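PDB 5CUW: SrtE1 from Streptomyces coelicolor, which cleaves sorting signals of the Leu-Ala-x-Thr-Gly and Leu-Pro-x-Thr-Gly type and, as a membrane-bound class E transpeptidase, attaches surface proteins to the cell wall. Local coordinates for residues L64-Y72 against F89-H98; P36-H44 against V51-S59. One frame throughout, in Å; residues are numbered along the deposited sequence.

Contact 1 of 2, residues L64-Y72 against F89-H98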
ATOM      1  N   LEU A  64      -5.306 -11.851  -2.243  1.00 26.16           N
ATOM      2  CA  LEU A  64      -4.033 -11.808  -2.982  1.00 27.61           C
ATOM      3  C   LEU A  64      -3.991 -12.784  -4.161  1.00 32.80           C
ATOM      4  O   LEU A  64      -3.492 -12.436  -5.227  1.00 31.82           O
ATOM      5  CB  LEU A  64      -2.845 -12.084  -2.052  1.00 24.95           C
ATOM      6  CG  LEU A  64      -2.842 -11.375  -0.696  1.00 35.10           C
ATOM      7  CD1 LEU A  64      -1.584 -11.745   0.081  1.00 38.61           C
ATOM      8  CD2 LEU A  64      -2.965  -9.865  -0.862  1.00 32.49           C
ATOM      9  N   ASP A  65      -4.506 -13.998  -3.990  1.00 24.58           N
ATOM     10  CA  ASP A  65      -4.504 -14.944  -5.100  1.00 27.42           C
ATOM     11  C   ASP A  65      -5.565 -14.596  -6.144  1.00 38.40           C
ATOM     12  O   ASP A  65      -5.663 -15.250  -7.174  1.00 33.57           O
ATOM     13  CB  ASP A  65      -4.718 -16.380  -4.612  1.00 30.56           C
ATOM     14  CG  ASP A  65      -3.516 -16.919  -3.863  1.00 39.69           C
ATOM     15  OD1 ASP A  65      -2.498 -16.196  -3.770  1.00 34.80           O
ATOM     16  OD2 ASP A  65      -3.581 -18.065  -3.370  1.00 42.01           O
ATOM     17  N   ARG A  66      -6.354 -13.562  -5.879  1.00 32.39           N
ATOM     18  CA  ARG A  66      -7.344 -13.123  -6.848  1.00 28.60           C
ATOM     19  C   ARG A  66      -6.796 -11.945  -7.641  1.00 29.51           C
ATOM     20  O   ARG A  66      -7.520 -11.298  -8.387  1.00 31.90           O
ATOM     21  CB  ARG A  66      -8.651 -12.743  -6.153  1.00 31.08           C
ATOM     22  CG  ARG A  66      -9.248 -13.869  -5.322  1.00 35.35           C
ATOM     23  CD  ARG A  66      -9.447 -15.122  -6.158  1.00 42.93           C
ATOM     24  NE  ARG A  66     -10.197 -14.831  -7.374  1.00 53.99           N
ATOM     25  CZ  ARG A  66     -10.300 -15.650  -8.416  1.00 45.92           C
ATOM     26  NH1 ARG A  66      -9.699 -16.833  -8.413  1.00 48.20           N
ATOM     27  NH2 ARG A  66     -11.004 -15.278  -9.470  1.00 46.29           N
ATOM     28  N   GLY A  67      -5.509 -11.675  -7.467  1.00 27.38           N
ATOM     29  CA  GLY A  67      -4.853 -10.593  -8.176  1.00 25.18           C
ATOM     30  C   GLY A  67      -5.129  -9.229  -7.580  1.00 33.27           C
ATOM     31  O   GLY A  67      -4.912  -8.219  -8.245  1.00 31.13           O
ATOM     32  N   MET A  68      -5.603  -9.183  -6.333  1.00 22.16           N
ATOM     33  CA  MET A  68      -5.873  -7.895  -5.690  1.00 25.56           C
ATOM     34  C   MET A  68      -4.859  -7.587  -4.597  1.00 27.15           C
ATOM     35  O   MET A  68      -4.148  -8.478  -4.144  1.00 29.54           O
ATOM     36  CB  MET A  68      -7.288  -7.878  -5.111  1.00 23.46           C
ATOM     37  CG  MET A  68      -8.356  -8.135  -6.155  1.00 23.26           C
ATOM     38  SD  MET A  68     -10.024  -7.854  -5.512  1.00 33.37           S
ATOM     39  CE  MET A  68     -10.335  -9.394  -4.645  1.00 30.09           C
ATOM     40  N   VAL A  69      -4.767  -6.326  -4.172  1.00 22.28           N
ATOM     41  CA  VAL A  69      -3.964  -6.047  -3.003  1.00 18.63           C
ATOM     42  C   VAL A  69      -4.913  -5.906  -1.825  1.00 18.42           C
ATOM     43  O   VAL A  69      -6.082  -5.549  -2.001  1.00 25.17           O
ATOM     44  CB  VAL A  69      -3.077  -4.791  -3.131  1.00 25.91           C
ATOM     45  CG1 VAL A  69      -2.136  -4.918  -4.316  1.00 19.97           C
ATOM     46  CG2 VAL A  69      -3.899  -3.519  -3.208  1.00 26.82           C
ATOM     47  N   GLY A  70      -4.402  -6.221  -0.639  1.00 18.69           N
ATOM     48  CA  GLY A  70      -5.224  -6.336   0.549  1.00 21.34           C
ATOM     49  C   GLY A  70      -4.921  -5.293   1.595  1.00 18.30           C
ATOM     50  O   GLY A  70      -3.755  -5.012   1.907  1.00 23.06           O
ATOM     51  N   HIS A  71      -5.990  -4.718   2.134  1.00 22.96           N
ATOM     52  CA  HIS A  71      -5.909  -3.799   3.262  1.00 22.29           C
ATOM     53  C   HIS A  71      -5.872  -4.571   4.582  1.00 23.96           C
ATOM     54  O   HIS A  71      -6.787  -5.334   4.885  1.00 26.45           O
ATOM     55  CB  HIS A  71      -7.103  -2.834   3.230  1.00 24.16           C
ATOM     56  CG  HIS A  71      -7.193  -1.930   4.422  1.00 30.12           C
ATOM     57  ND1 HIS A  71      -8.359  -1.766   5.143  1.00 29.69           N
ATOM     58  CD2 HIS A  71      -6.267  -1.141   5.020  1.00 31.25           C
ATOM     59  CE1 HIS A  71      -8.148  -0.908   6.126  1.00 32.09           C
ATOM     60  NE2 HIS A  71      -6.886  -0.518   6.079  1.00 30.20           N
ATOM     61  N   TYR A  72      -4.819  -4.376   5.370  1.00 22.63           N
ATOM     62  CA  TYR A  72      -4.712  -5.084   6.651  1.00 23.06           C
ATOM     63  C   TYR A  72      -5.922  -4.719   7.504  1.00 23.57           C
ATOM     64  O   TYR A  72      -6.134  -3.543   7.796  1.00 26.06           O
ATOM     65  CB  TYR A  72      -3.413  -4.734   7.378  1.00 24.16           C
ATOM     66  CG  TYR A  72      -2.167  -5.387   6.802  1.00 22.69           C
ATOM     67  CD1 TYR A  72      -1.432  -4.768   5.804  1.00 25.83           C
ATOM     68  CD2 TYR A  72      -1.723  -6.616   7.276  1.00 19.51           C
ATOM     69  CE1 TYR A  72      -0.276  -5.346   5.297  1.00 23.46           C
ATOM     70  CE2 TYR A  72      -0.577  -7.206   6.765  1.00 29.52           C
ATOM     71  CZ  TYR A  72       0.137  -6.565   5.776  1.00 24.23           C
ATOM     72  OH  TYR A  72       1.272  -7.140   5.269  1.00 27.34           O
ATOM     73  N   PHE A  89      -2.268   3.790   6.132  1.00 24.63           N
ATOM     74  CA  PHE A  89      -3.083   2.894   5.293  1.00 21.97           C
ATOM     75  C   PHE A  89      -2.183   1.753   4.820  1.00 20.79           C
ATOM     76  O   PHE A  89      -1.345   1.955   3.968  1.00 19.51           O
ATOM     77  CB  PHE A  89      -3.690   3.680   4.115  1.00 17.84           C
ATOM     78  CG  PHE A  89      -4.636   2.879   3.223  1.00 24.28           C
ATOM     79  CD1 PHE A  89      -5.726   2.201   3.747  1.00 28.25           C
ATOM     80  CD2 PHE A  89      -4.446   2.858   1.844  1.00 28.44           C
ATOM     81  CE1 PHE A  89      -6.604   1.492   2.908  1.00 25.49           C
ATOM     82  CE2 PHE A  89      -5.316   2.155   0.996  1.00 23.76           C
ATOM     83  CZ  PHE A  89      -6.389   1.472   1.530  1.00 27.76           C
ATOM     84  N   GLY A  90      -2.344   0.565   5.398  1.00 22.21           N
ATOM     85  CA  GLY A  90      -1.441  -0.548   5.123  1.00 17.40           C
ATOM     86  C   GLY A  90      -1.973  -1.542   4.100  1.00 25.42           C
ATOM     87  O   GLY A  90      -3.131  -1.960   4.173  1.00 23.26           O
ATOM     88  N   LEU A  91      -1.117  -1.920   3.150  1.00 23.45           N
ATOM     89  CA  LEU A  91      -1.515  -2.791   2.036  1.00 18.62           C
ATOM     90  C   LEU A  91      -0.484  -3.879   1.750  1.00 29.84           C
ATOM     91  O   LEU A  91       0.724  -3.641   1.842  1.00 27.86           O
ATOM     92  CB  LEU A  91      -1.726  -1.970   0.770  1.00 24.10           C
ATOM     93  CG  LEU A  91      -2.734  -0.830   0.843  1.00 26.95           C
ATOM     94  CD1 LEU A  91      -2.541   0.025  -0.370  1.00 24.65           C
ATOM     95  CD2 LEU A  91      -4.160  -1.371   0.897  1.00 24.70           C
ATOM     96  N   ALA A  92      -0.968  -5.060   1.382  1.00 16.86           N
ATOM     97  CA  ALA A  92      -0.104  -6.181   1.025  1.00 26.81           C
ATOM     98  C   ALA A  92      -0.446  -6.664  -0.376  1.00 26.63           C
ATOM     99  O   ALA A  92      -1.620  -6.722  -0.752  1.00 24.41           O
ATOM    100  CB  ALA A  92      -0.243  -7.315   2.026  1.00 19.37           C
ATOM    101  N   GLY A  93       0.587  -7.002  -1.144  1.00 20.84           N
ATOM    102  CA  GLY A  93       0.410  -7.518  -2.490  1.00 18.83           C
ATOM    103  C   GLY A  93       1.476  -8.529  -2.864  1.00 32.08           C
ATOM    104  O   GLY A  93       2.563  -8.528  -2.295  1.00 25.25           O
ATOM    105  N   HIS A  94       1.166  -9.391  -3.824  1.00 29.36           N
ATOM    106  CA  HIS A  94       2.110 -10.396  -4.304  1.00 21.44           C
ATOM    107  C   HIS A  94       3.318  -9.774  -5.001  1.00 26.68           C
ATOM    108  O   HIS A  94       3.195  -8.776  -5.730  1.00 26.82           O
ATOM    109  CB  HIS A  94       1.425 -11.358  -5.290  1.00 22.50           C
ATOM    110  CG  HIS A  94       0.753 -12.530  -4.642  1.00 37.17           C
ATOM    111  ND1 HIS A  94       1.230 -13.124  -3.493  1.00 45.02           N
ATOM    112  CD2 HIS A  94      -0.356 -13.222  -4.988  1.00 29.02           C
ATOM    113  CE1 HIS A  94       0.443 -14.130  -3.158  1.00 38.55           C
ATOM    114  NE2 HIS A  94      -0.527 -14.213  -4.052  1.00 35.38           N
ATOM    115  N   ARG A  95       4.467 -10.414  -4.827  1.00 25.64           N
ATOM    116  CA  ARG A  95       5.683 -10.031  -5.534  1.00 29.04           C
ATOM    117  C   ARG A  95       5.767 -10.744  -6.885  1.00 30.88           C
ATOM    118  O   ARG A  95       6.277 -10.178  -7.850  1.00 33.01           O
ATOM    119  CB  ARG A  95       6.919 -10.362  -4.690  1.00 29.92           C
ATOM    120  CG  ARG A  95       8.258  -9.873  -5.267  1.00 27.15           C
ATOM    121  CD  ARG A  95       8.537  -8.428  -4.839  1.00 25.73           C
ATOM    122  NE  ARG A  95       9.753  -7.899  -5.458  1.00 33.80           N
ATOM    123  CZ  ARG A  95      10.975  -8.068  -4.967  1.00 35.93           C
ATOM    124  NH1 ARG A  95      11.147  -8.749  -3.840  1.00 28.74           N
ATOM    125  NH2 ARG A  95      12.028  -7.564  -5.606  1.00 29.17           N
ATOM    126  N   ASN A  96       5.271 -11.978  -6.962  1.00 28.04           N
ATOM    127  CA  ASN A  96       5.585 -12.832  -8.114  1.00 28.93           C
ATOM    128  C   ASN A  96       4.491 -13.635  -8.828  1.00 44.09           C
ATOM    129  O   ASN A  96       4.794 -14.322  -9.805  1.00 52.25           O
ATOM    130  CB  ASN A  96       6.654 -13.837  -7.708  1.00 36.16           C
ATOM    131  CG  ASN A  96       8.008 -13.212  -7.596  1.00 42.33           C
ATOM    132  OD1 ASN A  96       8.557 -13.103  -6.502  1.00 41.82           O
ATOM    133  ND2 ASN A  96       8.564 -12.786  -8.732  1.00 44.18           N
ATOM    134  N   THR A  97       3.252 -13.599  -8.362  1.00 40.69           N
ATOM    135  CA  THR A  97       2.193 -14.307  -9.086  1.00 39.00           C
ATOM    136  C   THR A  97       0.966 -13.432  -9.209  1.00 34.45           C
ATOM    137  O   THR A  97       0.963 -12.299  -8.735  1.00 32.65           O
ATOM    138  CB  THR A  97       1.785 -15.630  -8.404  1.00 44.78           C
ATOM    139  OG1 THR A  97       1.291 -15.358  -7.085  1.00 49.93           O
ATOM    140  CG2 THR A  97       2.968 -16.584  -8.316  1.00 47.78           C
ATOM    141  N   HIS A  98      -0.063 -13.970  -9.863  1.00 29.01           N
ATOM    142  CA  HIS A  98      -1.367 -13.321  -9.981  1.00 31.73           C
ATOM    143  C   HIS A  98      -1.299 -11.828 -10.261  1.00 28.08           C
ATOM    144  O   HIS A  98      -1.829 -11.019  -9.501  1.00 31.73           O
ATOM    145  CB  HIS A  98      -2.179 -13.572  -8.709  1.00 34.65           C
ATOM    146  CG  HIS A  98      -2.578 -15.007  -8.536  1.00 38.84           C
ATOM    147  ND1 HIS A  98      -1.972 -15.845  -7.624  1.00 36.83           N
ATOM    148  CD2 HIS A  98      -3.488 -15.763  -9.197  1.00 33.73           C
ATOM    149  CE1 HIS A  98      -2.507 -17.051  -7.712  1.00 30.08           C
ATOM    150  NE2 HIS A  98      -3.432 -17.028  -8.656  1.00 42.04           N
TER
HETATM  151  O   HOH W   1      -3.067  -7.911 -10.023  1.00 32.22           O
HETATM  152  O   HOH W   2      -1.607  -9.341  -4.751  1.00 28.20           O
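His-94 NE2 donates a hydrogen bond to Asp-65 OD1 (2.8 Å), nearly straight (170°), in the imidazole plane and close to the oxygen's C-O axis. Carboxylate and ring are almost coplanar. Leu-64 CB lies over one face of that ring, toward the rim, and Thr-97 OG1 over the opposite face, limiting its tilt. The backbone N of His-94 donates to a water that also donates to Met-68 O. Strands 69-71 and 89-92 run antiparallel: Gly-70 N to Ala-92 O and Ala-92 N to Gly-70 O are both 2.8 Å, the reciprocal bonds of one hydrogen-bonded pair. Tyr-72 N reaches Gly-90 O at 3.2 Å from above the carbonyl plane. With CG anti to its carbonyl carbon (chi1 -75°), the Tyr-72 ring slants across strand 89-92 until its OH is 3.6 Å from Ala-92 CB; that hydroxyl is hydrogen-bonded to Thr-161 OG1. Phe-89 CE1 covers a face of His-71, whose two ring nitrogens are satisfied by Glu-56 and Thr-79. The side chain of His-94 lies about 6 Å from that of Cys-163, both inferred active-site residues; the straight, in-plane bond implies that Asp-65 sets the ring's rotation, consistent with positioning this histidine.

Contact 2 of 2, residues P36-H44 against V51-S59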
ATOM      1  N   PRO A  36     -14.125  -8.734   4.713  1.00 90.06           N
ATOM      2  CA  PRO A  36     -14.916  -9.699   3.945  1.00 91.87           C
ATOM      3  C   PRO A  36     -14.169 -10.227   2.723  1.00 92.54           C
ATOM      4  O   PRO A  36     -14.303 -11.401   2.376  1.00 98.08           O
ATOM      5  CB  PRO A  36     -16.136  -8.881   3.522  1.00 92.80           C
ATOM      6  CG  PRO A  36     -15.604  -7.492   3.396  1.00 89.40           C
ATOM      7  CD  PRO A  36     -14.583  -7.351   4.493  1.00 89.35           C
ATOM      8  N   GLY A  37     -13.385  -9.362   2.086  1.00 83.96           N
ATOM      9  CA  GLY A  37     -12.744  -9.686   0.824  1.00 73.76           C
ATOM     10  C   GLY A  37     -13.416  -8.910  -0.294  1.00 71.96           C
ATOM     11  O   GLY A  37     -13.365  -9.292  -1.467  1.00 61.55           O
ATOM     12  N   GLN A  38     -14.054  -7.807   0.091  1.00 72.39           N
ATOM     13  CA  GLN A  38     -14.792  -6.942  -0.824  1.00 66.87           C
ATOM     14  C   GLN A  38     -13.912  -5.811  -1.363  1.00 59.83           C
ATOM     15  O   GLN A  38     -13.335  -5.049  -0.577  1.00 43.56           O
ATOM     16  CB  GLN A  38     -16.015  -6.370  -0.105  1.00 68.47           C
ATOM     17  CG  GLN A  38     -16.495  -5.028  -0.621  1.00 72.41           C
ATOM     18  CD  GLN A  38     -17.167  -4.210   0.465  1.00 82.09           C
ATOM     19  OE1 GLN A  38     -16.724  -4.207   1.617  1.00 89.40           O
ATOM     20  NE2 GLN A  38     -18.243  -3.517   0.109  1.00 82.46           N
ATOM     21  N   GLY A  39     -13.812  -5.707  -2.692  1.00 58.76           N
ATOM     22  CA  GLY A  39     -12.983  -4.691  -3.336  1.00 53.54           C
ATOM     23  C   GLY A  39     -13.603  -3.312  -3.234  1.00 41.11           C
ATOM     24  O   GLY A  39     -14.740  -3.124  -3.634  1.00 48.16           O
ATOM     25  N   PHE A  40     -12.877  -2.340  -2.689  1.00 32.70           N
ATOM     26  CA  PHE A  40     -13.501  -1.047  -2.428  1.00 33.95           C
ATOM     27  C   PHE A  40     -12.771   0.141  -3.028  1.00 30.86           C
ATOM     28  O   PHE A  40     -13.247   1.268  -2.934  1.00 33.79           O
ATOM     29  CB  PHE A  40     -13.663  -0.827  -0.918  1.00 28.25           C
ATOM     30  CG  PHE A  40     -12.377  -0.785  -0.158  1.00 24.14           C
ATOM     31  CD1 PHE A  40     -11.675   0.402  -0.015  1.00 26.38           C
ATOM     32  CD2 PHE A  40     -11.877  -1.927   0.448  1.00 27.15           C
ATOM     33  CE1 PHE A  40     -10.504   0.445   0.698  1.00 31.80           C
ATOM     34  CE2 PHE A  40     -10.705  -1.884   1.168  1.00 22.96           C
ATOM     35  CZ  PHE A  40     -10.013  -0.700   1.289  1.00 31.09           C
ATOM     36  N   ALA A  41     -11.617  -0.092  -3.639  1.00 27.62           N
ATOM     37  CA  ALA A  41     -10.896   1.009  -4.239  1.00 25.22           C
ATOM     38  C   ALA A  41      -9.957   0.491  -5.311  1.00 25.57           C
ATOM     39  O   ALA A  41      -9.847  -0.718  -5.502  1.00 24.57           O
ATOM     40  CB  ALA A  41     -10.123   1.782  -3.176  1.00 29.45           C
ATOM     41  N   LEU A  42      -9.299   1.413  -6.010  1.00 24.93           N
ATOM     42  CA  LEU A  42      -8.279   1.068  -7.007  1.00 25.24           C
ATOM     43  C   LEU A  42      -6.946   1.715  -6.625  1.00 28.01           C
ATOM     44  O   LEU A  42      -6.904   2.897  -6.283  1.00 31.98           O
ATOM     45  CB  LEU A  42      -8.694   1.523  -8.407  1.00 25.27           C
ATOM     46  CG  LEU A  42      -9.492   0.571  -9.304  1.00 35.97           C
ATOM     47  CD1 LEU A  42      -9.849   1.276 -10.602  1.00 35.68           C
ATOM     48  CD2 LEU A  42      -8.701  -0.701  -9.597  1.00 30.09           C
ATOM     49  N   LEU A  43      -5.865   0.942  -6.681  1.00 26.13           N
ATOM     50  CA  LEU A  43      -4.527   1.483  -6.449  1.00 22.71           C
ATOM     51  C   LEU A  43      -3.805   1.705  -7.784  1.00 24.40           C
ATOM     52  O   LEU A  43      -3.742   0.791  -8.607  1.00 29.73           O
ATOM     53  CB  LEU A  43      -3.712   0.547  -5.576  1.00 24.85           C
ATOM     54  CG  LEU A  43      -2.321   1.050  -5.171  1.00 28.70           C
ATOM     55  CD1 LEU A  43      -2.452   2.147  -4.119  1.00 27.25           C
ATOM     56  CD2 LEU A  43      -1.462  -0.099  -4.647  1.00 26.15           C
ATOM     57  N   HIS A  44      -3.273   2.910  -7.992  1.00 20.51           N
ATOM     58  CA  HIS A  44      -2.537   3.235  -9.212  1.00 22.75           C
ATOM     59  C   HIS A  44      -1.090   3.546  -8.863  1.00 25.72           C
ATOM     60  O   HIS A  44      -0.830   4.353  -7.981  1.00 28.80           O
ATOM     61  CB  HIS A  44      -3.130   4.446  -9.944  1.00 28.15           C
ATOM     62  CG  HIS A  44      -4.582   4.319 -10.291  1.00 32.34           C
ATOM     63  ND1 HIS A  44      -5.022   4.077 -11.575  1.00 28.55           N
ATOM     64  CD2 HIS A  44      -5.696   4.438  -9.528  1.00 33.46           C
ATOM     65  CE1 HIS A  44      -6.343   4.037 -11.585  1.00 41.87           C
ATOM     66  NE2 HIS A  44      -6.776   4.250 -10.356  1.00 37.71           N
ATOM     67  N   VAL A  51      -2.326  -0.929 -12.104  1.00 30.83           N
ATOM     68  CA  VAL A  51      -3.671  -0.558 -11.657  1.00 25.30           C
ATOM     69  C   VAL A  51      -4.299  -1.822 -11.081  1.00 28.49           C
ATOM     70  O   VAL A  51      -4.378  -2.846 -11.764  1.00 36.10           O
ATOM     71  CB  VAL A  51      -4.547   0.008 -12.783  1.00 36.08           C
ATOM     72  CG1 VAL A  51      -5.943   0.367 -12.235  1.00 35.13           C
ATOM     73  CG2 VAL A  51      -3.899   1.226 -13.395  1.00 45.91           C
ATOM     74  N   VAL A  52      -4.727  -1.766  -9.822  1.00 22.12           N
ATOM     75  CA  VAL A  52      -5.105  -2.993  -9.137  1.00 20.95           C
ATOM     76  C   VAL A  52      -6.095  -2.713  -8.015  1.00 20.39           C
ATOM     77  O   VAL A  52      -5.955  -1.737  -7.277  1.00 26.49           O
ATOM     78  CB  VAL A  52      -3.864  -3.718  -8.588  1.00 23.58           C
ATOM     79  CG1 VAL A  52      -3.106  -2.844  -7.554  1.00 21.11           C
ATOM     80  CG2 VAL A  52      -4.241  -5.074  -8.003  1.00 24.40           C
ATOM     81  N   PRO A  53      -7.116  -3.565  -7.895  1.00 22.60           N
ATOM     82  CA  PRO A  53      -8.142  -3.284  -6.888  1.00 20.90           C
ATOM     83  C   PRO A  53      -7.623  -3.556  -5.484  1.00 25.85           C
ATOM     84  O   PRO A  53      -6.775  -4.437  -5.297  1.00 23.02           O
ATOM     85  CB  PRO A  53      -9.281  -4.245  -7.259  1.00 21.61           C
ATOM     86  CG  PRO A  53      -8.944  -4.748  -8.677  1.00 22.50           C
ATOM     87  CD  PRO A  53      -7.451  -4.739  -8.719  1.00 21.92           C
ATOM     88  N   ILE A  54      -8.120  -2.792  -4.519  1.00 24.08           N
ATOM     89  CA  ILE A  54      -7.857  -3.037  -3.102  1.00 22.77           C
ATOM     90  C   ILE A  54      -9.080  -3.682  -2.472  1.00 22.83           C
ATOM     91  O   ILE A  54     -10.200  -3.211  -2.675  1.00 24.31           O
ATOM     92  CB  ILE A  54      -7.525  -1.731  -2.328  1.00 24.24           C
ATOM     93  CG1 ILE A  54      -6.429  -0.924  -3.031  1.00 23.68           C
ATOM     94  CG2 ILE A  54      -7.146  -2.043  -0.867  1.00 18.36           C
ATOM     95  CD1 ILE A  54      -6.122   0.398  -2.329  1.00 21.73           C
ATOM     96  N   ALA A  55      -8.885  -4.767  -1.732  1.00 24.49           N
ATOM     97  CA  ALA A  55     -10.001  -5.404  -1.049  1.00 23.39           C
ATOM     98  C   ALA A  55      -9.744  -5.407   0.451  1.00 29.94           C
ATOM     99  O   ALA A  55      -8.626  -5.199   0.890  1.00 23.10           O
ATOM    100  CB  ALA A  55     -10.217  -6.816  -1.560  1.00 30.09           C
ATOM    101  N   GLU A  56     -10.784  -5.640   1.241  1.00 30.00           N
ATOM    102  CA  GLU A  56     -10.632  -5.641   2.690  1.00 25.64           C
ATOM    103  C   GLU A  56     -10.051  -6.981   3.146  1.00 26.45           C
ATOM    104  O   GLU A  56     -10.562  -8.035   2.779  1.00 31.32           O
ATOM    105  CB  GLU A  56     -11.987  -5.373   3.370  1.00 25.27           C
ATOM    106  CG  GLU A  56     -11.916  -5.229   4.893  1.00 33.03           C
ATOM    107  CD  GLU A  56     -11.237  -3.939   5.348  1.00 44.28           C
ATOM    108  OE1 GLU A  56     -10.460  -3.354   4.566  1.00 41.11           O
ATOM    109  OE2 GLU A  56     -11.480  -3.500   6.496  1.00 53.29           O
ATOM    110  N   GLY A  57      -8.981  -6.945   3.938  1.00 25.94           N
ATOM    111  CA  GLY A  57      -8.377  -8.168   4.440  1.00 27.52           C
ATOM    112  C   GLY A  57      -7.255  -8.670   3.553  1.00 31.37           C
ATOM    113  O   GLY A  57      -7.168  -8.302   2.380  1.00 25.97           O
ATOM    114  N   ILE A  58      -6.397  -9.524   4.092  1.00 25.31           N
ATOM    115  CA  ILE A  58      -5.235  -9.963   3.312  1.00 29.89           C
ATOM    116  C   ILE A  58      -5.216 -11.459   3.048  1.00 28.56           C
ATOM    117  O   ILE A  58      -4.154 -12.039   2.816  1.00 32.11           O
ATOM    118  CB  ILE A  58      -3.916  -9.570   4.006  1.00 29.86           C
ATOM    119  CG1 ILE A  58      -3.865 -10.150   5.415  1.00 33.56           C
ATOM    120  CG2 ILE A  58      -3.761  -8.058   4.039  1.00 29.23           C
ATOM    121  CD1 ILE A  58      -2.472 -10.184   5.985  1.00 39.86           C
ATOM    122  N   SER A  59      -6.393 -12.077   3.076  1.00 34.07           N
ATOM    123  CA  SER A  59      -6.527 -13.488   2.749  1.00 31.83           C
ATOM    124  C   SER A  59      -5.866 -13.818   1.412  1.00 37.02           C
ATOM    125  O   SER A  59      -6.034 -13.091   0.435  1.00 28.75           O
ATOM    126  CB  SER A  59      -7.998 -13.884   2.700  1.00 33.03           C
ATOM    127  OG  SER A  59      -8.163 -15.113   2.017  1.00 40.15           O
TER
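Ile-54 fills the hollow between Phe-40 and Leu-43 on the opposite strand. Its CG2 branch comes 3.8 Å from Phe-40 CZ, while CG1 turns the other way and lies 4.0 Å from Leu-43 CB. Phe-40 CG stands between its backbone N and carbonyl carbon (chi1 62°), from where the ring leans over strand 51-56. Ile-54 O sits over one face of the ring, and Glu-56 OE1 approaches CE2 obliquely, with ring and carboxylate planes 78° apart; the same oxygen is hydrogen-bonded to His-71 ND1. This is a classic beta bulge: Phe-40 and Ala-41 together face Ile-54, and the register slips by one residue. Ile-54 serves both, its O accepting from Phe-40 N at 2.8 Å and its N donating to Ala-41 O. Strands 39-44 and 51-56 form the antiparallel hairpin that opens the beta-barrel of the sortase domain, their short axes 145° apart. Past the bulge the ladder is regular, Leu-43 and Val-52 exchanging two backbone bonds. Leu-43 and Val-52 share a face with Ile-54, and Leu-43 CB fits 4.0 Å from Val-52 CG1. The other face carries Leu-42, whose CD2 tip settles between Val-51 CG1 and Pro-53 CG. Beside it, the His-44 and Val-51 side chains run alongside each other, Val-51 CG2 3.6 Å from His-44 ND1, with CG1 nearest CE1. At the far end Pro-36 CD rests 3.4 Å from Glu-56 CG, although Pro-36 is poorly ordered.

Contact 2 closes before contact 1 opens along the chain, and their centres lie about 8 Å apart on the same side of the molecule's centre. Both belong to one mixed sheet: strand 50-56 pairs with 39-45 on one edge and, in parallel, with 69-71 on the other, and 69-71 then pairs with 87-92, so four successive strands sit side by side. Helix 60-64 makes the connection between the two contacts. The join adds a probable backbone hydrogen bond from Gly-57 N to His-71 O and packing of Met-68 CB on Pro-53 O. The hairpin thus borders strand 69-71, which runs into Tyr-72 (inferred substrate recognition) and pairs in turn with the strand leading to His-94 (inferred active site).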